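Local coordinates for protein CopC (Methylosinus trichosporium OB3b, PDB 5ICU) that binds copper(II) through its N-terminus and probably serves as a periplasmic copper chaperone in metal homeostasis, at residues H1-V15 / S82-D96. Residues are numbered along the deposited sequence; the frame is centred on the assembly and turned at random.
Sequences HSFLVDASPSAKDHV and SDGHIVEGKYEFTVD. With CU (copper (II) ion), chain B.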
ATOM      1  N   HIS A   1       4.978 -10.480  15.379  1.00  9.99           N
ATOM      2  CA  HIS A   1       5.046  -9.868  14.037  1.00  9.67           C
ATOM      3  C   HIS A   1       3.666  -9.769  13.466  1.00  9.10           C
ATOM      4  O   HIS A   1       2.903 -10.753  13.492  1.00 10.05           O
ATOM      5  CB  HIS A   1       5.858 -10.738  13.103  1.00 10.41           C
ATOM      6  CG  HIS A   1       7.309 -10.796  13.423  1.00 11.71           C
ATOM      7  ND1 HIS A   1       7.803 -10.896  14.704  1.00 13.12           N
ATOM      8  CD2 HIS A   1       8.374 -10.689  12.614  1.00 12.99           C
ATOM      9  CE1 HIS A   1       9.119 -10.955  14.652  1.00 13.31           C
ATOM     10  NE2 HIS A   1       9.488 -10.836  13.401  1.00 13.13           N
ATOM     11  N   SER A   2       3.337  -8.592  12.952  1.00  7.67           N
ATOM     12  CA  SER A   2       2.056  -8.335  12.296  1.00  7.28           C
ATOM     13  C   SER A   2       2.270  -8.431  10.822  1.00  6.99           C
ATOM     14  O   SER A   2       2.651  -7.485  10.171  1.00  7.19           O
ATOM     15  CB  SER A   2       1.547  -6.974  12.708  1.00  7.03           C
ATOM     16  OG  SER A   2       1.229  -7.029  14.081  1.00  7.31           O
ATOM     17  N   PHE A   3       2.129  -9.632  10.285  1.00  6.84           N
ATOM     18  CA  PHE A   3       2.353  -9.880   8.862  1.00  6.73           C
ATOM     19  C   PHE A   3       1.210  -9.400   7.998  1.00  6.68           C
ATOM     20  O   PHE A   3       0.064  -9.425   8.415  1.00  6.91           O
ATOM     21  CB  PHE A   3       2.557 -11.374   8.638  1.00  6.95           C
ATOM     22  CG  PHE A   3       3.868 -11.915   9.205  1.00  7.08           C
ATOM     23  CD1 PHE A   3       5.069 -11.426   8.717  1.00  7.04           C
ATOM     24  CD2 PHE A   3       3.904 -12.849  10.219  1.00  7.25           C
ATOM     25  CE1 PHE A   3       6.276 -11.878   9.238  1.00  7.28           C
ATOM     26  CE2 PHE A   3       5.141 -13.317  10.729  1.00  7.50           C
ATOM     27  CZ  PHE A   3       6.311 -12.802  10.193  1.00  7.46           C
ATOM     28  N   LEU A   4       1.470  -9.041   6.743  1.00  6.53           N
ATOM     29  CA  LEU A   4       0.392  -8.673   5.848  1.00  6.74           C
ATOM     30  C   LEU A   4      -0.512  -9.880   5.623  1.00  7.30           C
ATOM     31  O   LEU A   4      -0.030 -10.994   5.313  1.00  7.31           O
ATOM     32  CB  LEU A   4       0.971  -8.242   4.488  1.00  6.68           C
ATOM     33  CG  LEU A   4      -0.058  -7.666   3.513  1.00  6.93           C
ATOM     34  CD1 LEU A   4      -0.561  -6.273   3.914  1.00  7.13           C
ATOM     35  CD2 LEU A   4       0.538  -7.631   2.103  1.00  7.07           C
ATOM     36  N   VAL A   5      -1.837  -9.666   5.732  1.00  7.64           N
ATOM     37  CA  VAL A   5      -2.795 -10.732   5.421  1.00  8.40           C
ATOM     38  C   VAL A   5      -3.793 -10.384   4.357  1.00  9.11           C
ATOM     39  O   VAL A   5      -4.423 -11.288   3.818  1.00  9.94           O
ATOM     40  CB  VAL A   5      -3.516 -11.264   6.678  1.00  8.63           C
ATOM     41  CG1 VAL A   5      -2.509 -11.851   7.664  1.00  8.54           C
ATOM     42  CG2 VAL A   5      -4.404 -10.203   7.307  1.00  8.65           C
ATOM     43  N   ASP A   6      -3.957  -9.120   4.035  1.00  9.60           N
ATOM     44  CA  ASP A   6      -4.822  -8.702   2.923  1.00 10.48           C
ATOM     45  C   ASP A   6      -4.402  -7.342   2.438  1.00  9.55           C
ATOM     46  O   ASP A   6      -3.896  -6.562   3.194  1.00  8.98           O
ATOM     47  CB  ASP A   6      -6.300  -8.679   3.360  1.00 12.69           C
ATOM     48  CG  ASP A   6      -7.274  -8.853   2.185  1.00 15.03           C
ATOM     49  OD1 ASP A   6      -6.863  -9.095   1.038  1.00 17.42           O
ATOM     50  OD2 ASP A   6      -8.483  -8.734   2.454  1.00 20.25           O
ATOM     51  N   ALA A   7      -4.664  -7.038   1.178  1.00  9.17           N
ATOM     52  CA  ALA A   7      -4.339  -5.740   0.622  1.00  8.93           C
ATOM     53  C   ALA A   7      -5.272  -5.423  -0.523  1.00  9.38           C
ATOM     54  O   ALA A   7      -5.731  -6.330  -1.213  1.00 10.14           O
ATOM     55  CB  ALA A   7      -2.916  -5.735   0.138  1.00  8.54           C
ATOM     56  N   SER A   8      -5.498  -4.125  -0.703  1.00  9.64           N
ATOM     57  CA  SER A   8      -6.219  -3.580  -1.864  1.00 10.74           C
ATOM     58  C   SER A   8      -5.472  -2.373  -2.397  1.00 10.59           C
ATOM     59  O   SER A   8      -5.274  -1.432  -1.661  1.00 10.67           O
ATOM     60  CB  SER A   8      -7.621  -3.129  -1.447  1.00 11.75           C
ATOM     61  OG  SER A   8      -8.263  -2.513  -2.544  1.00 14.26           O
ATOM     62  N   PRO A   9      -5.045  -2.350  -3.670  1.00 10.33           N
ATOM     63  CA  PRO A   9      -4.970  -3.533  -4.540  1.00 10.51           C
ATOM     64  C   PRO A   9      -4.106  -4.639  -3.952  1.00 10.97           C
ATOM     65  O   PRO A   9      -3.287  -4.358  -3.093  1.00  9.94           O
ATOM     66  CB  PRO A   9      -4.338  -2.972  -5.815  1.00 10.69           C
ATOM     67  CG  PRO A   9      -4.472  -1.504  -5.704  1.00 10.57           C
ATOM     68  CD  PRO A   9      -4.370  -1.193  -4.268  1.00 10.38           C
ATOM     69  N   SER A  10      -4.257  -5.886  -4.352  1.00 12.33           N
ATOM     70  CA  SER A  10      -3.276  -6.866  -3.857  1.00 13.16           C
ATOM     71  C   SER A  10      -2.307  -7.307  -4.935  1.00 12.40           C
ATOM     72  O   SER A  10      -2.373  -6.840  -6.070  1.00 12.00           O
ATOM     73  CB  SER A  10      -3.898  -8.058  -3.127  1.00 14.47           C
ATOM     74  OG  SER A  10      -4.661  -8.756  -4.065  1.00 15.36           O
ATOM     75  N   ALA A  11      -1.360  -8.133  -4.524  1.00 11.87           N
ATOM     76  CA  ALA A  11      -0.255  -8.567  -5.351  1.00 11.50           C
ATOM     77  C   ALA A  11      -0.759  -9.110  -6.675  1.00 11.93           C
ATOM     78  O   ALA A  11      -1.621  -9.998  -6.733  1.00 11.38           O
ATOM     79  CB  ALA A  11       0.560  -9.639  -4.653  1.00 11.91           C
ATOM     80  N   LYS A  12      -0.168  -8.555  -7.727  1.00 12.19           N
ATOM     81  CA  LYS A  12      -0.399  -8.910  -9.129  1.00 13.73           C
ATOM     82  C   LYS A  12      -1.782  -8.535  -9.671  1.00 13.74           C
ATOM     83  O   LYS A  12      -2.135  -8.920 -10.786  1.00 14.44           O
ATOM     84  CB  LYS A  12       0.018 -10.368  -9.405  1.00 15.03           C
ATOM     85  CG  LYS A  12       1.511 -10.544  -9.103  1.00 16.92           C
ATOM     86  CD  LYS A  12       2.068 -11.919  -9.177  1.00 19.03           C
ATOM     87  CE  LYS A  12       3.576 -11.873  -8.967  1.00 20.09           C
ATOM     88  NZ  LYS A  12       4.155 -13.239  -8.802  1.00 21.71           N
ATOM     89  N   ASP A  13      -2.548  -7.737  -8.922  1.00 13.55           N
ATOM     90  CA  ASP A  13      -3.857  -7.261  -9.401  1.00 13.77           C
ATOM     91  C   ASP A  13      -3.646  -6.283 -10.539  1.00 12.95           C
ATOM     92  O   ASP A  13      -2.690  -5.527 -10.575  1.00 12.38           O
ATOM     93  CB  ASP A  13      -4.667  -6.515  -8.324  1.00 15.05           C
ATOM     94  CG  ASP A  13      -5.336  -7.441  -7.313  1.00 16.61           C
ATOM     95  OD1 ASP A  13      -5.391  -8.705  -7.465  1.00 19.23           O
ATOM     96  OD2 ASP A  13      -5.875  -6.863  -6.341  1.00 18.11           O
ATOM     97  N   HIS A  14      -4.602  -6.331 -11.458  1.00 12.81           N
ATOM     98  CA  HIS A  14      -4.835  -5.248 -12.399  1.00 12.73           C
ATOM     99  C   HIS A  14      -6.087  -4.540 -11.994  1.00 12.90           C
ATOM    100  O   HIS A  14      -7.132  -5.191 -11.811  1.00 14.13           O
ATOM    101  CB  HIS A  14      -5.013  -5.810 -13.792  1.00 13.16           C
ATOM    102  CG  HIS A  14      -3.743  -6.296 -14.388  1.00 13.43           C
ATOM    103  ND1 HIS A  14      -3.153  -5.717 -15.487  1.00 13.87           N
ATOM    104  CD2 HIS A  14      -2.902  -7.274 -13.997  1.00 14.09           C
ATOM    105  CE1 HIS A  14      -2.028  -6.336 -15.771  1.00 14.44           C
ATOM    106  NE2 HIS A  14      -1.846  -7.283 -14.864  1.00 14.68           N
ATOM    107  N   VAL A  15      -6.031  -3.219 -11.931  1.00 12.10           N
ATOM    108  CA  VAL A  15      -7.165  -2.387 -11.577  1.00 12.17           C
ATOM    109  C   VAL A  15      -7.460  -1.543 -12.804  1.00 11.91           C
ATOM    110  O   VAL A  15      -6.564  -1.213 -13.569  1.00 11.98           O
ATOM    111  CB  VAL A  15      -6.961  -1.551 -10.292  1.00 12.10           C
ATOM    112  CG1 VAL A  15      -6.769  -2.503  -9.110  1.00 12.30           C
ATOM    113  CG2 VAL A  15      -5.794  -0.588 -10.415  1.00 11.46           C
ATOM    114  N   SER A  82       2.566  -4.165  16.956  1.00  8.66           N
ATOM    115  CA  SER A  82       2.229  -3.827  18.340  1.00  9.97           C
ATOM    116  C   SER A  82       3.069  -4.642  19.299  1.00 10.75           C
ATOM    117  O   SER A  82       3.223  -4.207  20.461  1.00 12.04           O
ATOM    118  CB  SER A  82       0.731  -3.979  18.592  1.00 10.38           C
ATOM    119  OG  SER A  82      -0.009  -3.060  17.789  1.00 11.23           O
ATOM    120  N   ASP A  83       3.650  -5.773  18.881  1.00 11.21           N
ATOM    121  CA  ASP A  83       4.486  -6.548  19.765  1.00 12.03           C
ATOM    122  C   ASP A  83       5.932  -6.106  19.739  1.00 11.50           C
ATOM    123  O   ASP A  83       6.806  -6.802  20.309  1.00 13.72           O
ATOM    124  CB  ASP A  83       4.354  -8.043  19.457  1.00 12.95           C
ATOM    125  CG  ASP A  83       5.076  -8.471  18.194  1.00 13.53           C
ATOM    126  OD1 ASP A  83       5.424  -7.593  17.353  1.00 13.14           O
ATOM    127  OD2 ASP A  83       5.258  -9.710  18.018  1.00 14.32           O
ATOM    128  N   GLY A  84       6.223  -4.972  19.083  1.00 10.55           N
ATOM    129  CA  GLY A  84       7.529  -4.394  19.037  1.00  9.94           C
ATOM    130  C   GLY A  84       8.407  -4.794  17.872  1.00  9.49           C
ATOM    131  O   GLY A  84       9.546  -4.395  17.832  1.00 10.24           O
ATOM    132  N   HIS A  85       7.918  -5.601  16.915  1.00  8.48           N
ATOM    133  CA  HIS A  85       8.748  -6.159  15.833  1.00  8.16           C
ATOM    134  C   HIS A  85       8.448  -5.523  14.515  1.00  7.29           C
ATOM    135  O   HIS A  85       7.295  -5.229  14.199  1.00  7.23           O
ATOM    136  CB  HIS A  85       8.556  -7.669  15.755  1.00  8.54           C
ATOM    137  CG  HIS A  85       8.799  -8.342  17.075  1.00  9.34           C
ATOM    138  ND1 HIS A  85       8.124  -9.466  17.453  1.00 10.03           N
ATOM    139  CD2 HIS A  85       9.567  -8.000  18.137  1.00  9.86           C
ATOM    140  CE1 HIS A  85       8.473  -9.808  18.684  1.00 10.13           C
ATOM    141  NE2 HIS A  85       9.353  -8.937  19.113  1.00 10.29           N
ATOM    142  N   ILE A  86       9.502  -5.266  13.765  1.00  6.73           N
ATOM    143  CA  ILE A  86       9.380  -4.602  12.471  1.00  6.42           C
ATOM    144  C   ILE A  86       9.134  -5.640  11.384  1.00  6.23           C
ATOM    145  O   ILE A  86       9.783  -6.684  11.349  1.00  6.92           O
ATOM    146  CB  ILE A  86      10.664  -3.803  12.164  1.00  6.54           C
ATOM    147  CG1 ILE A  86      10.921  -2.778  13.266  1.00  6.48           C
ATOM    148  CG2 ILE A  86      10.589  -3.158  10.789  1.00  6.56           C
ATOM    149  CD1 ILE A  86      12.333  -2.250  13.274  1.00  6.61           C
ATOM    150  N   VAL A  87       8.194  -5.316  10.500  1.00  5.68           N
ATOM    151  CA  VAL A  87       7.857  -6.125   9.342  1.00  5.59           C
ATOM    152  C   VAL A  87       7.978  -5.278   8.064  1.00  5.33           C
ATOM    153  O   VAL A  87       7.372  -4.198   7.965  1.00  5.50           O
ATOM    154  CB  VAL A  87       6.436  -6.709   9.462  1.00  5.64           C
ATOM    155  CG1 VAL A  87       5.996  -7.361   8.167  1.00  5.91           C
ATOM    156  CG2 VAL A  87       6.337  -7.678  10.648  1.00  5.84           C
ATOM    157  N   GLU A  88       8.741  -5.768   7.094  1.00  5.19           N
ATOM    158  CA  GLU A  88       8.792  -5.216   5.756  1.00  5.09           C
ATOM    159  C   GLU A  88       8.148  -6.139   4.759  1.00  4.79           C
ATOM    160  O   GLU A  88       8.231  -7.368   4.882  1.00  4.86           O
ATOM    161  CB  GLU A  88      10.228  -4.928   5.304  1.00  5.42           C
ATOM    162  CG  GLU A  88      11.114  -6.137   5.063  1.00  5.95           C
ATOM    163  CD  GLU A  88      11.015  -6.855   3.740  1.00  6.36           C
ATOM    164  OE1 GLU A  88      10.589  -6.322   2.745  1.00  6.55           O
ATOM    165  OE2 GLU A  88      11.531  -8.030   3.667  1.00  7.41           O
ATOM    166  N   GLY A  89       7.549  -5.546   3.715  1.00  4.55           N
ATOM    167  CA  GLY A  89       7.115  -6.354   2.574  1.00  4.69           C
ATOM    168  C   GLY A  89       6.852  -5.424   1.406  1.00  4.58           C
ATOM    169  O   GLY A  89       7.079  -4.221   1.453  1.00  4.60           O
ATOM    170  N   LYS A  90       6.388  -6.015   0.316  1.00  4.69           N
ATOM    171  CA  LYS A  90       6.256  -5.332  -0.959  1.00  4.76           C
ATOM    172  C   LYS A  90       5.500  -6.204  -1.956  1.00  4.96           C
ATOM    173  O   LYS A  90       5.599  -7.416  -1.892  1.00  4.92           O
ATOM    174  CB  LYS A  90       7.598  -4.878  -1.526  1.00  4.81           C
ATOM    175  CG  LYS A  90       8.591  -5.980  -1.898  1.00  5.03           C
ATOM    176  CD  LYS A  90       9.250  -6.617  -0.682  1.00  5.14           C
ATOM    177  CE  LYS A  90      10.399  -7.506  -1.044  1.00  5.43           C
ATOM    178  NZ  LYS A  90      10.942  -8.179   0.159  1.00  5.50           N
ATOM    179  N   TYR A  91       4.777  -5.557  -2.844  1.00  5.27           N
ATOM    180  CA  TYR A  91       4.108  -6.274  -3.935  1.00  5.68           C
ATOM    181  C   TYR A  91       3.823  -5.346  -5.092  1.00  6.06           C
ATOM    182  O   TYR A  91       3.869  -4.145  -4.918  1.00  5.69           O
ATOM    183  CB  TYR A  91       2.815  -6.937  -3.441  1.00  5.92           C
ATOM    184  CG  TYR A  91       1.736  -5.944  -2.983  1.00  6.07           C
ATOM    185  CD1 TYR A  91       0.823  -5.396  -3.893  1.00  6.25           C
ATOM    186  CD2 TYR A  91       1.599  -5.551  -1.646  1.00  6.22           C
ATOM    187  CE1 TYR A  91      -0.139  -4.473  -3.472  1.00  6.52           C
ATOM    188  CE2 TYR A  91       0.648  -4.661  -1.238  1.00  6.66           C
ATOM    189  CZ  TYR A  91      -0.241  -4.129  -2.150  1.00  6.63           C
ATOM    190  OH  TYR A  91      -1.220  -3.251  -1.743  1.00  7.64           O
ATOM    191  N   GLU A  92       3.529  -5.918  -6.250  1.00  7.22           N
ATOM    192  CA  GLU A  92       3.283  -5.154  -7.458  1.00  8.25           C
ATOM    193  C   GLU A  92       1.800  -5.148  -7.785  1.00  8.34           C
ATOM    194  O   GLU A  92       1.082  -6.087  -7.460  1.00  8.76           O
ATOM    195  CB  GLU A  92       4.089  -5.756  -8.606  1.00  9.34           C
ATOM    196  CG  GLU A  92       4.014  -5.048  -9.950  1.00 10.70           C
ATOM    197  CD  GLU A  92       2.987  -5.584 -10.932  0.50 11.53           C
ATOM    198  OE1 GLU A  92       2.491  -6.726 -10.803  0.50 12.95           O
ATOM    199  OE2 GLU A  92       2.663  -4.845 -11.872  0.50 12.09           O
ATOM    200  N   PHE A  93       1.349  -4.080  -8.439  1.00  8.26           N
ATOM    201  CA  PHE A  93       0.011  -4.074  -9.077  1.00  8.51           C
ATOM    202  C   PHE A  93       0.095  -3.212 -10.312  1.00  8.68           C
ATOM    203  O   PHE A  93       1.021  -2.457 -10.470  1.00  8.78           O
ATOM    204  CB  PHE A  93      -1.103  -3.628  -8.137  1.00  8.55           C
ATOM    205  CG  PHE A  93      -1.110  -2.164  -7.848  1.00  8.43           C
ATOM    206  CD1 PHE A  93      -0.347  -1.641  -6.848  1.00  8.54           C
ATOM    207  CD2 PHE A  93      -1.907  -1.287  -8.602  1.00  8.79           C
ATOM    208  CE1 PHE A  93      -0.361  -0.292  -6.573  1.00  8.44           C
ATOM    209  CE2 PHE A  93      -1.922   0.053  -8.338  1.00  8.60           C
ATOM    210  CZ  PHE A  93      -1.153   0.578  -7.327  1.00  8.67           C
ATOM    211  N   THR A  94      -0.895  -3.365 -11.193  1.00  8.93           N
ATOM    212  CA  THR A  94      -0.930  -2.626 -12.455  1.00  8.98           C
ATOM    213  C   THR A  94      -2.216  -1.852 -12.598  1.00  8.56           C
ATOM    214  O   THR A  94      -3.296  -2.369 -12.295  1.00  8.61           O
ATOM    215  CB  THR A  94      -0.775  -3.591 -13.639  1.00  9.59           C
ATOM    216  OG1 THR A  94       0.489  -4.279 -13.552  1.00 10.59           O
ATOM    217  CG2 THR A  94      -0.797  -2.802 -14.945  1.00 10.10           C
ATOM    218  N   VAL A  95      -2.064  -0.589 -13.006  1.00  8.19           N
ATOM    219  CA  VAL A  95      -3.199   0.266 -13.416  1.00  8.29           C
ATOM    220  C   VAL A  95      -3.335   0.096 -14.910  1.00  8.32           C
ATOM    221  O   VAL A  95      -2.464   0.480 -15.667  1.00  8.19           O
ATOM    222  CB  VAL A  95      -2.951   1.734 -13.047  1.00  8.19           C
ATOM    223  CG1 VAL A  95      -4.106   2.609 -13.493  1.00  8.55           C
ATOM    224  CG2 VAL A  95      -2.740   1.876 -11.533  1.00  8.20           C
ATOM    225  N   ASP A  96      -4.429  -0.537 -15.306  1.00  8.46           N
ATOM    226  CA  ASP A  96      -4.778  -0.675 -16.729  1.00  8.67           C
ATOM    227  C   ASP A  96      -5.473   0.584 -17.263  1.00  8.22           C
ATOM    228  O   ASP A  96      -6.104   1.300 -16.523  1.00  8.26           O
ATOM    229  CB  ASP A  96      -5.779  -1.825 -16.914  1.00  9.62           C
ATOM    230  CG  ASP A  96      -5.242  -3.205 -16.646  1.00 10.66           C
ATOM    231  OD1 ASP A  96      -4.026  -3.387 -16.688  1.00 11.35           O
ATOM    232  OD2 ASP A  96      -6.100  -4.104 -16.444  1.00 11.75           O
TER
HETATM  233 CU    CU B 201       6.738 -10.366  16.388  1.00 13.96          CU
HETATM  234  O   HOH W   1       0.198  -6.502 -11.774  1.00 19.69           O
HETATM  235  O   HOH W   2       6.697 -12.502  17.421  1.00 18.54           O
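His1, Asp83 and His85 meet on a copper(II) ion. His1 chelates through its amino N and ND1; with His85 ND1, 2.0 Å from copper, this makes a three-nitrogen set resembling a histidine brace, and Asp83 OD2 (2.3 Å from copper) and a water complete five ligands. His85 CB lies over one face of the His1 ring. An Asx turn, His85 N donating to Asp83 OD1, positions the carboxylate, and Val87 CG2 packs 4.0 Å from His1 CB. Farther along, Tyr91 CG sits between its backbone N and carbonyl carbon (chi1 65°), sending the ring across to Ala7 and Ala11; Tyr91 OH gives Pro9 O a weak 2.7 Å hydrogen bond. A leucine in place of Tyr91 would probably leave Pro9 O without this donor and open a gap beside Ala7. Pro9, after a cis peptide, sets CG squarely over the Phe93 ring. His14 ND1 donates to Asp96 OD1 (2.8 Å, 170°), nearly in the ring plane and on the syn side, while Thr94 CB covers a ring face. Strand 14-15 pairs parallel with 86-95 at the edge of the mixed sheet; strand 4-8 joins 21-26 in the facing sheet of this cupredoxin-like sandwich, and Tyr91 bridges between them, touching Val75 and Leu24.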